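Local structure of glutamate--tRNA ligase (Elizabethkingia anophelis, 6B1Z) at residues A[97-102]-A[205-210]; A[103-108]-A[246-251]; A[200-205]-A[210-215]. The protein catalyses the ATP-dependent attachment of glutamate to its cognate tRNA, yielding the glutamyl-tRNA used in translation. One frame throughout, in Å; residues are numbered along the deposited sequence.

Interaction 1: A[97-102]-A[205-210]. With FMT (formic acid), chain B; EDO (1,2-ethanediol), chain S.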
loop_
_atom_site.group_PDB
_atom_site.type_symbol
_atom_site.label_atom_id
_atom_site.label_comp_id
_atom_site.label_asym_id
_atom_site.label_seq_id
_atom_site.Cartn_x
_atom_site.Cartn_y
_atom_site.Cartn_z
ATOM N N ASP A 97 -12.454 -10.417 29.170
ATOM C CA ASP A 97 -13.445 -11.295 29.799
ATOM C C ASP A 97 -13.922 -12.376 28.828
ATOM O O ASP A 97 -14.172 -13.521 29.237
ATOM C CB ASP A 97 -14.616 -10.475 30.334
ATOM C CG ASP A 97 -14.327 -9.874 31.696
ATOM O OD1 ASP A 97 -13.139 -9.837 32.093
ATOM O OD2 ASP A 97 -15.285 -9.449 32.374
ATOM N N ILE A 98 -14.051 -12.034 27.542
ATOM C CA ILE A 98 -14.373 -13.030 26.519
ATOM C C ILE A 98 -13.276 -14.078 26.448
ATOM O O ILE A 98 -13.540 -15.291 26.406
ATOM C CB ILE A 98 -14.583 -12.346 25.152
ATOM C CG1 ILE A 98 -15.771 -11.390 25.221
ATOM C CG2 ILE A 98 -14.790 -13.376 24.056
ATOM C CD1 ILE A 98 -15.865 -10.411 24.054
ATOM N N TYR A 99 -12.024 -13.628 26.424
ATOM C CA TYR A 99 -10.921 -14.573 26.302
ATOM C C TYR A 99 -10.837 -15.479 27.524
ATOM O O TYR A 99 -10.541 -16.676 27.398
ATOM C CB TYR A 99 -9.609 -13.822 26.100
ATOM C CG TYR A 99 -9.571 -12.960 24.854
ATOM C CD1 TYR A 99 -10.168 -13.368 23.659
ATOM C CD2 TYR A 99 -8.949 -11.723 24.888
ATOM C CE1 TYR A 99 -10.114 -12.539 22.516
ATOM C CE2 TYR A 99 -8.894 -10.902 23.773
ATOM C CZ TYR A 99 -9.477 -11.309 22.599
ATOM O OH TYR A 99 -9.417 -10.465 21.512
ATOM N N ASP A 100 -11.085 -14.928 28.716
ATOM C CA ASP A 100 -11.046 -15.746 29.931
ATOM C C ASP A 100 -12.072 -16.869 29.875
ATOM O O ASP A 100 -11.789 -18.001 30.286
ATOM C CB ASP A 100 -11.301 -14.871 31.157
ATOM C CG ASP A 100 -10.125 -13.984 31.503
ATOM O OD1 ASP A 100 -9.038 -14.127 30.910
ATOM O OD2 ASP A 100 -10.316 -13.104 32.376
ATOM N N ARG A 101 -13.266 -16.571 29.368
ATOM C CA ARG A 101 -14.310 -17.581 29.229
ATOM C C ARG A 101 -13.825 -18.748 28.374
ATOM O O ARG A 101 -13.999 -19.918 28.743
ATOM C CB ARG A 101 -15.561 -16.922 28.630
ATOM C CG ARG A 101 -16.717 -17.847 28.293
ATOM C CD ARG A 101 -18.046 -17.070 28.202
ATOM N NE ARG A 101 -18.256 -16.405 26.916
ATOM C CZ ARG A 101 -18.287 -15.084 26.742
ATOM N NH1 ARG A 101 -18.124 -14.261 27.773
ATOM N NH2 ARG A 101 -18.490 -14.582 25.529
ATOM N N TYR A 102 -13.181 -18.445 27.243
ATOM C CA TYR A 102 -12.763 -19.497 26.326
ATOM C C TYR A 102 -11.460 -20.151 26.741
ATOM O O TYR A 102 -11.228 -21.316 26.391
ATOM C CB TYR A 102 -12.697 -18.934 24.907
ATOM C CG TYR A 102 -14.091 -18.612 24.425
ATOM C CD1 TYR A 102 -15.094 -19.568 24.479
ATOM C CD2 TYR A 102 -14.423 -17.338 23.981
ATOM C CE1 TYR A 102 -16.377 -19.284 24.065
ATOM C CE2 TYR A 102 -15.704 -17.048 23.560
ATOM C CZ TYR A 102 -16.673 -18.024 23.601
ATOM O OH TYR A 102 -17.952 -17.735 23.187
ATOM N N ASP A 205 0.253 -13.333 31.455
ATOM C CA ASP A 205 -0.680 -12.380 32.035
ATOM C C ASP A 205 -2.141 -12.707 31.739
ATOM O O ASP A 205 -3.017 -11.908 32.081
ATOM C CB ASP A 205 -0.346 -10.957 31.560
ATOM C CG ASP A 205 -0.470 -10.782 30.053
ATOM O OD1 ASP A 205 -0.833 -11.748 29.348
ATOM O OD2 ASP A 205 -0.200 -9.664 29.568
ATOM N N GLY A 206 -2.426 -13.864 31.131
ATOM C CA GLY A 206 -3.789 -14.231 30.813
ATOM C C GLY A 206 -4.293 -13.723 29.480
ATOM O O GLY A 206 -5.414 -14.080 29.081
ATOM N N MET A 207 -3.508 -12.906 28.774
ATOM C CA MET A 207 -4.026 -12.488 27.482
ATOM C C MET A 207 -3.624 -13.490 26.400
ATOM O O MET A 207 -2.512 -14.033 26.430
ATOM C CB MET A 207 -3.521 -11.095 27.109
ATOM C CG MET A 207 -4.225 -9.940 27.854
ATOM S SD MET A 207 -6.046 -9.857 27.720
ATOM C CE MET A 207 -6.208 -9.333 26.008
ATOM N N PRO A 208 -4.518 -13.750 25.455
ATOM C CA PRO A 208 -4.201 -14.698 24.387
ATOM C C PRO A 208 -3.120 -14.170 23.459
ATOM O O PRO A 208 -2.895 -12.964 23.329
ATOM C CB PRO A 208 -5.530 -14.852 23.643
ATOM C CG PRO A 208 -6.192 -13.497 23.833
ATOM C CD PRO A 208 -5.825 -13.099 25.250
ATOM N N THR A 209 -2.444 -15.107 22.798
ATOM C CA THR A 209 -1.669 -14.780 21.619
ATOM C C THR A 209 -2.607 -14.576 20.435
ATOM O O THR A 209 -3.794 -14.921 20.493
ATOM C CB THR A 209 -0.677 -15.899 21.302
ATOM O OG1 THR A 209 -1.415 -17.080 20.970
ATOM C CG2 THR A 209 0.239 -16.152 22.511
ATOM N N TYR A 210 -2.059 -14.034 19.336
ATOM C CA TYR A 210 -2.863 -13.779 18.140
ATOM C C TYR A 210 -3.583 -15.034 17.670
ATOM O O TYR A 210 -4.726 -14.972 17.207
ATOM C CB TYR A 210 -1.996 -13.258 16.987
ATOM C CG TYR A 210 -1.352 -11.901 17.160
ATOM C CD1 TYR A 210 -1.927 -10.911 17.949
ATOM C CD2 TYR A 210 -0.166 -11.605 16.503
ATOM C CE1 TYR A 210 -1.323 -9.662 18.081
ATOM C CE2 TYR A 210 0.438 -10.377 16.631
ATOM C CZ TYR A 210 -0.142 -9.412 17.418
ATOM O OH TYR A 210 0.479 -8.191 17.534
HETATM C C FMT B . -12.592 -6.684 30.645
HETATM O O1 FMT B . -12.864 -7.627 29.904
HETATM O O2 FMT B . -12.619 -5.503 30.297
HETATM C C1 EDO S . -14.053 -6.242 35.750
HETATM O O1 EDO S . -13.170 -6.234 34.622
HETATM C C2 EDO S . -15.263 -7.107 35.425
HETATM O O2 EDO S . -14.821 -8.325 34.812
HETATM O O HOH W 1 -7.203 -15.904 29.549
#
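The ring of Y99 is met from two directions: P208 lies over one of its faces and the M207 methyl comes to its edge. P208 CG stands 3.6 Å from the Y99 ring centroid and 18° off the ring normal, a CH-pi geometry displaced toward the rim on the CD2 side. P208 CD also reaches Y99 CD2 at 3.4 Å, and the two side chains cross at about a right angle. With Y99 CG opposite the carbonyl carbon (chi1 -60°), the ring leaves helix 96-106 in the direction of the proline. M207 arrives differently. Its chain is folded at both chi2 and chi3, which brings CE close to the ring plane, 3.8 Å from Y99 CD2. The hydroxyl at the far end of Y99 is hydrogen-bonded to D217 OD2 of helix 210-220, so the ring is held at its hydroxyl as well as over a face and at an edge.

The partner segment is the link between strand 200-202 and helix 210-220 in the class I catalytic domain, and it holds two local motifs. D205 OD1 accepts from M207 N at 3.0 Å, met from above the carboxylate plane, which makes an Asx turn; G206 in its middle has a positive phi of 87°. T209 then occupies the N-cap position of helix 210-220, and its OG1 is hydrogen-bonded to V200 O.

Beyond the apolar patch, D100 and G206 are joined through one water, which donates to D100 OD1 at 2.9 Å and to G206 O at 2.6 Å. R96 adds a direct tie by bonding D205 O. In the first turn of the same helix, D97 N donates to a formate O1 at 2.9 Å, while D97 OD2 accepts from an ethanediol hydroxyl; both small molecules probably come from the crystallisation liquor.

Interaction 2: A[103-108]-A[246-251]. With EDO (1,2-ethanediol), chain C.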
loop_
_atom_site.group_PDB
_atom_site.type_symbol
_atom_site.label_atom_id
_atom_site.label_comp_id
_atom_site.label_asym_id
_atom_site.label_seq_id
_atom_site.Cartn_x
_atom_site.Cartn_y
_atom_site.Cartn_z
ATOM N N THR A 103 -10.622 -19.455 27.507
ATOM C CA THR A 103 -9.485 -20.125 28.130
ATOM C C THR A 103 -9.959 -21.219 29.086
ATOM O O THR A 103 -9.437 -22.341 29.071
ATOM C CB THR A 103 -8.615 -19.094 28.852
ATOM O OG1 THR A 103 -8.018 -18.224 27.888
ATOM C CG2 THR A 103 -7.516 -19.771 29.653
ATOM N N GLU A 104 -10.967 -20.917 29.912
ATOM C CA GLU A 104 -11.530 -21.937 30.797
ATOM C C GLU A 104 -12.074 -23.114 29.990
ATOM O O GLU A 104 -11.890 -24.280 30.375
ATOM C CB GLU A 104 -12.624 -21.324 31.679
ATOM C CG GLU A 104 -13.256 -22.323 32.644
ATOM C CD GLU A 104 -14.489 -21.777 33.343
ATOM O OE1 GLU A 104 -14.827 -20.594 33.126
ATOM O OE2 GLU A 104 -15.122 -22.540 34.107
ATOM N N GLN A 105 -12.716 -22.830 28.851
ATOM C CA GLN A 105 -13.292 -23.895 28.033
ATOM C C GLN A 105 -12.209 -24.809 27.470
ATOM O O GLN A 105 -12.294 -26.039 27.597
ATOM C CB GLN A 105 -14.138 -23.307 26.903
ATOM C CG GLN A 105 -14.838 -24.373 26.070
ATOM C CD GLN A 105 -15.615 -23.814 24.903
ATOM O OE1 GLN A 105 -16.219 -22.739 24.996
ATOM N NE2 GLN A 105 -15.617 -24.544 23.791
ATOM N N ILE A 106 -11.171 -24.233 26.857
ATOM C CA ILE A 106 -10.177 -25.086 26.212
ATOM C C ILE A 106 -9.365 -25.876 27.233
ATOM O O ILE A 106 -8.852 -26.957 26.904
ATOM C CB ILE A 106 -9.245 -24.284 25.273
ATOM C CG1 ILE A 106 -8.614 -25.250 24.242
ATOM C CG2 ILE A 106 -8.172 -23.518 26.070
ATOM C CD1 ILE A 106 -7.787 -24.580 23.185
ATOM N N LEU A 107 -9.246 -25.387 28.471
ATOM C CA LEU A 107 -8.520 -26.134 29.492
ATOM C C LEU A 107 -9.264 -27.384 29.937
ATOM O O LEU A 107 -8.665 -28.231 30.608
ATOM C CB LEU A 107 -8.231 -25.241 30.705
ATOM C CG LEU A 107 -7.111 -24.217 30.508
ATOM C CD1 LEU A 107 -7.039 -23.285 31.720
ATOM C CD2 LEU A 107 -5.775 -24.920 30.266
ATOM N N LYS A 108 -10.543 -27.524 29.580
ATOM C CA LYS A 108 -11.258 -28.765 29.859
ATOM C C LYS A 108 -10.998 -29.846 28.816
ATOM O O LYS A 108 -11.418 -30.994 29.024
ATOM C CB LYS A 108 -12.754 -28.489 29.953
ATOM C CG LYS A 108 -13.111 -27.645 31.158
ATOM C CD LYS A 108 -14.534 -27.134 31.084
ATOM C CE LYS A 108 -14.812 -26.171 32.227
ATOM N NZ LYS A 108 -16.144 -25.516 32.110
ATOM N N MET A 246 -12.544 -26.342 20.260
ATOM C CA MET A 246 -13.603 -25.549 20.860
ATOM C C MET A 246 -14.994 -26.049 20.502
ATOM O O MET A 246 -15.984 -25.506 21.017
ATOM C CB MET A 246 -13.464 -24.084 20.435
ATOM C CG MET A 246 -12.109 -23.449 20.822
ATOM S SD MET A 246 -11.749 -23.482 22.588
ATOM C CE MET A 246 -12.872 -22.199 23.174
ATOM N N GLY A 247 -15.082 -27.072 19.659
ATOM C CA GLY A 247 -16.353 -27.575 19.170
ATOM C C GLY A 247 -17.029 -26.673 18.166
ATOM O O GLY A 247 -18.267 -26.674 18.079
ATOM N N TRP A 248 -16.249 -25.913 17.395
ATOM C CA TRP A 248 -16.751 -24.888 16.490
ATOM C C TRP A 248 -16.441 -25.227 15.036
ATOM O O TRP A 248 -15.530 -26.007 14.734
ATOM C CB TRP A 248 -16.129 -23.513 16.799
ATOM C CG TRP A 248 -16.422 -22.961 18.161
ATOM C CD1 TRP A 248 -17.452 -23.299 19.002
ATOM C CD2 TRP A 248 -15.663 -21.958 18.836
ATOM N NE1 TRP A 248 -17.369 -22.563 20.164
ATOM C CE2 TRP A 248 -16.277 -21.737 20.086
ATOM C CE3 TRP A 248 -14.516 -21.220 18.502
ATOM C CZ2 TRP A 248 -15.791 -20.802 21.003
ATOM C CZ3 TRP A 248 -14.030 -20.296 19.417
ATOM C CH2 TRP A 248 -14.672 -20.093 20.653
ATOM N N ASP A 249 -17.222 -24.623 14.139
ATOM C CA ASP A 249 -16.990 -24.714 12.704
ATOM C C ASP A 249 -16.036 -23.615 12.254
ATOM O O ASP A 249 -16.252 -22.440 12.559
ATOM C CB ASP A 249 -18.308 -24.585 11.939
ATOM C CG ASP A 249 -19.247 -25.740 12.204
ATOM O OD1 ASP A 249 -18.756 -26.863 12.426
ATOM O OD2 ASP A 249 -20.470 -25.515 12.182
ATOM N N ALA A 250 -15.016 -23.990 11.507
ATOM C CA ALA A 250 -14.069 -22.990 11.046
ATOM C C ALA A 250 -14.648 -22.192 9.881
ATOM O O ALA A 250 -15.457 -22.711 9.103
ATOM C CB ALA A 250 -12.765 -23.655 10.613
ATOM N N PRO A 251 -14.245 -20.931 9.737
ATOM C CA PRO A 251 -14.570 -20.184 8.516
ATOM C C PRO A 251 -13.777 -20.744 7.348
ATOM O O PRO A 251 -12.905 -21.607 7.506
ATOM C CB PRO A 251 -14.124 -18.759 8.840
ATOM C CG PRO A 251 -12.972 -18.959 9.792
ATOM C CD PRO A 251 -13.385 -20.149 10.646
HETATM C C1 EDO C . -18.797 -28.564 15.587
HETATM O O1 EDO C . -19.041 -28.618 14.178
HETATM C C2 EDO C . -17.638 -29.488 15.945
HETATM O O2 EDO C . -16.426 -29.027 15.334
HETATM O O HOH W 2 -18.188 -22.556 23.101
#
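Q105 reaches M246 with a fully extended chain: CG lies opposite the backbone N (chi1 -176°), and the carbons beyond continue straight outward from helix 96-106. M246 does the reverse, bending at chi2 (-58°) and again at chi3, so that its methyl curls back against the glutamine. At the end of helix 236-246 the chain turns off toward strand 252-256 in a Schellman motif, in which G247 takes the positive phi (73°). The contact thus sets the late part of one catalytic-domain helix against the C-terminal end of another.

Where the two side chains cross, M246 CE rests 3.6 Å from Q105 CD, against the amide group. Q105 NE2 lies 3.0 Å from M246 O. The sulfur faces another residue: M246 SD packs 3.8 Å from I106 CB, the isoleucine and methionine crossing at about a right angle. I106 also touches L242 and F212, and M246 touches I215, so these two apolar groups belong to a buried layer shared with helix 210-220.

W248 stands beside them, with M246 CB over the centre of one ring face. It also stacks with H219 and makes an edge-to-face pair with Y102. A single water connects the indole to the glutamine, donating to Q105 OE1 at 2.7 Å and accepting from W248 NE1 at 3.0 Å.

Interaction 3: A[200-205]-A[210-215]. With FMT (formic acid), chain N.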
loop_
_atom_site.group_PDB
_atom_site.type_symbol
_atom_site.label_atom_id
_atom_site.label_comp_id
_atom_site.label_asym_id
_atom_site.label_seq_id
_atom_site.Cartn_x
_atom_site.Cartn_y
_atom_site.Cartn_z
ATOM N N VAL A 200 2.070 -21.336 21.922
ATOM C CA VAL A 200 1.476 -20.659 23.067
ATOM C C VAL A 200 0.139 -20.056 22.658
ATOM O O VAL A 200 0.045 -19.335 21.650
ATOM C CB VAL A 200 2.413 -19.575 23.610
ATOM C CG1 VAL A 200 1.709 -18.782 24.725
ATOM C CG2 VAL A 200 3.705 -20.181 24.130
ATOM N N LEU A 201 -0.889 -20.341 23.450
ATOM C CA LEU A 201 -2.236 -19.821 23.271
ATOM C C LEU A 201 -2.548 -18.681 24.213
ATOM O O LEU A 201 -3.268 -17.763 23.822
ATOM C CB LEU A 201 -3.282 -20.917 23.496
ATOM C CG LEU A 201 -3.127 -22.139 22.604
ATOM C CD1 LEU A 201 -4.187 -23.167 22.951
ATOM C CD2 LEU A 201 -3.235 -21.704 21.145
ATOM N N VAL A 202 -2.052 -18.736 25.450
ATOM C CA VAL A 202 -2.311 -17.702 26.447
ATOM C C VAL A 202 -0.992 -17.378 27.139
ATOM O O VAL A 202 -0.268 -18.283 27.567
ATOM C CB VAL A 202 -3.381 -18.146 27.469
ATOM C CG1 VAL A 202 -3.703 -16.996 28.431
ATOM C CG2 VAL A 202 -4.658 -18.636 26.741
ATOM N N LYS A 203 -0.667 -16.090 27.227
ATOM C CA LYS A 203 0.578 -15.630 27.826
ATOM C C LYS A 203 0.482 -15.629 29.359
ATOM O O LYS A 203 -0.575 -15.883 29.939
ATOM C CB LYS A 203 0.908 -14.233 27.296
ATOM C CG LYS A 203 0.996 -14.164 25.774
ATOM C CD LYS A 203 1.202 -12.725 25.270
ATOM C CE LYS A 203 -0.023 -11.843 25.541
ATOM N NZ LYS A 203 0.134 -10.448 25.009
ATOM N N ASN A 204 1.620 -15.332 30.011
ATOM C CA ASN A 204 1.723 -15.282 31.474
ATOM C C ASN A 204 0.669 -14.400 32.126
ATOM O O ASN A 204 0.273 -14.653 33.269
ATOM C CB ASN A 204 3.087 -14.733 31.899
ATOM C CG ASN A 204 4.189 -15.740 31.785
ATOM O OD1 ASN A 204 3.951 -16.952 31.780
ATOM N ND2 ASN A 204 5.421 -15.248 31.709
ATOM N N ASP A 205 0.253 -13.333 31.455
ATOM C CA ASP A 205 -0.680 -12.380 32.035
ATOM C C ASP A 205 -2.141 -12.707 31.739
ATOM O O ASP A 205 -3.017 -11.908 32.081
ATOM C CB ASP A 205 -0.346 -10.957 31.560
ATOM C CG ASP A 205 -0.470 -10.782 30.053
ATOM O OD1 ASP A 205 -0.833 -11.748 29.348
ATOM O OD2 ASP A 205 -0.200 -9.664 29.568
ATOM N N TYR A 210 -2.059 -14.034 19.336
ATOM C CA TYR A 210 -2.863 -13.779 18.140
ATOM C C TYR A 210 -3.583 -15.034 17.670
ATOM O O TYR A 210 -4.726 -14.972 17.207
ATOM C CB TYR A 210 -1.996 -13.258 16.987
ATOM C CG TYR A 210 -1.352 -11.901 17.160
ATOM C CD1 TYR A 210 -1.927 -10.911 17.949
ATOM C CD2 TYR A 210 -0.166 -11.605 16.503
ATOM C CE1 TYR A 210 -1.323 -9.662 18.081
ATOM C CE2 TYR A 210 0.438 -10.377 16.631
ATOM C CZ TYR A 210 -0.142 -9.412 17.418
ATOM O OH TYR A 210 0.479 -8.191 17.534
ATOM N N HIS A 211 -2.911 -16.193 17.762
ATOM C CA HIS A 211 -3.510 -17.426 17.261
ATOM C C HIS A 211 -4.849 -17.706 17.934
ATOM O O HIS A 211 -5.846 -18.000 17.265
ATOM C CB HIS A 211 -2.561 -18.596 17.497
ATOM C CG HIS A 211 -1.284 -18.510 16.725
ATOM N ND1 HIS A 211 -1.234 -18.576 15.351
ATOM C CD2 HIS A 211 -0.001 -18.385 17.146
ATOM C CE1 HIS A 211 0.025 -18.484 14.956
ATOM N NE2 HIS A 211 0.793 -18.380 16.025
ATOM N N PHE A 212 -4.872 -17.642 19.267
ATOM C CA PHE A 212 -6.075 -17.972 20.030
ATOM C C PHE A 212 -7.083 -16.823 19.990
ATOM O O PHE A 212 -8.280 -17.060 19.801
ATOM C CB PHE A 212 -5.665 -18.306 21.462
ATOM C CG PHE A 212 -6.721 -19.023 22.294
ATOM C CD1 PHE A 212 -7.624 -19.918 21.728
ATOM C CD2 PHE A 212 -6.768 -18.806 23.663
ATOM C CE1 PHE A 212 -8.568 -20.585 22.531
ATOM C CE2 PHE A 212 -7.707 -19.461 24.476
ATOM C CZ PHE A 212 -8.602 -20.352 23.907
ATOM N N ALA A 213 -6.605 -15.584 20.158
ATOM C CA ALA A 213 -7.498 -14.426 20.082
ATOM C C ALA A 213 -8.233 -14.377 18.748
ATOM O O ALA A 213 -9.435 -14.068 18.706
ATOM C CB ALA A 213 -6.713 -13.129 20.297
ATOM N N ASN A 214 -7.542 -14.690 17.645
ATOM C CA ASN A 214 -8.191 -14.555 16.350
ATOM C C ASN A 214 -9.235 -15.639 16.116
ATOM O O ASN A 214 -10.285 -15.353 15.534
ATOM C CB ASN A 214 -7.161 -14.524 15.223
ATOM C CG ASN A 214 -6.506 -13.175 15.086
ATOM O OD1 ASN A 214 -7.056 -12.164 15.532
ATOM N ND2 ASN A 214 -5.330 -13.140 14.478
ATOM N N ILE A 215 -8.999 -16.883 16.569
ATOM C CA ILE A 215 -10.050 -17.873 16.339
ATOM C C ILE A 215 -11.249 -17.591 17.251
ATOM O O ILE A 215 -12.400 -17.767 16.840
ATOM C CB ILE A 215 -9.533 -19.331 16.457
ATOM C CG1 ILE A 215 -9.154 -19.720 17.886
ATOM C CG2 ILE A 215 -8.388 -19.588 15.458
ATOM C CD1 ILE A 215 -10.239 -20.553 18.577
HETATM C C FMT N . -2.236 -10.215 13.694
HETATM O O1 FMT N . -1.680 -9.395 14.427
HETATM O O2 FMT N . -3.376 -10.644 13.874
#
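The F212 ring meets strand 200-202 at a slant, with V202 CG2 and L201 O both lying oblique to its plane. V202 CG2 is 3.7 Å from F212 CD2, one methyl branch against the CD2-CE2 bond. L201 contributes its backbone and the root of its side chain: L201 O comes within 3.4 Å of F212 CB, and L201 CB within 4.1 Å of F212 CD2. The phenyl group reaches these atoms because its CG is turned opposite the backbone N (chi1 -164°), which throws the ring off helix 210-220 toward the strand. L201 crosses it at about a right angle, V202 more obliquely. T103 and I106 of helix 96-106 also pack on F212, so the ring touches both the strand and helix 96-106.

L201 and V202 both face I169 in a classic beta bulge on an outermost strand of the antiparallel three-stranded sheet 112-115, 168-171, 200-202. At L201 the backbone leaves extended geometry (psi -37°). The carbonyl lying against F212 CB is also an acceptor for the backbone of T209, which ties the strand end to the start of the helix.

At Y210 and N214 the helix binds a formate, probably from the crystallisation liquor. N214 ND2 donates to formate O2 at 3.2 Å in a nearly straight bond (165°). Formate O1 sits over the Y210 ring centre, 3.2 Å above the plane, though the tyrosine was modelled in two conformers and this contact is therefore provisional. N214 OD1 is held by R49 and Q92, which fixes how the amide is turned. In relatives this helix borders the glutamate pocket, so the formate, a small carboxylate, may mark part of that site.

All three contacts lie in the class I catalytic domain and gather round helix 210-220. Interactions 1 and 2 use successive parts of helix 96-106, with centres about 12 Å apart. Interactions 1 and 3 are closer, about 6 Å between centres, and share D205 and Y210; interactions 2 and 3 are about 13 Å apart. Along the chain the order is helix 96-106, strand 200-202 with its following loop, helix 210-220, then the end of helix 236-246, so interaction 3 is nested within the loop closed by interaction 2, while the segments of interaction 1 alternate with those of both others. P208 touches A213, and T103 touches V202, making one continuous packed layer of sequence-distant pieces.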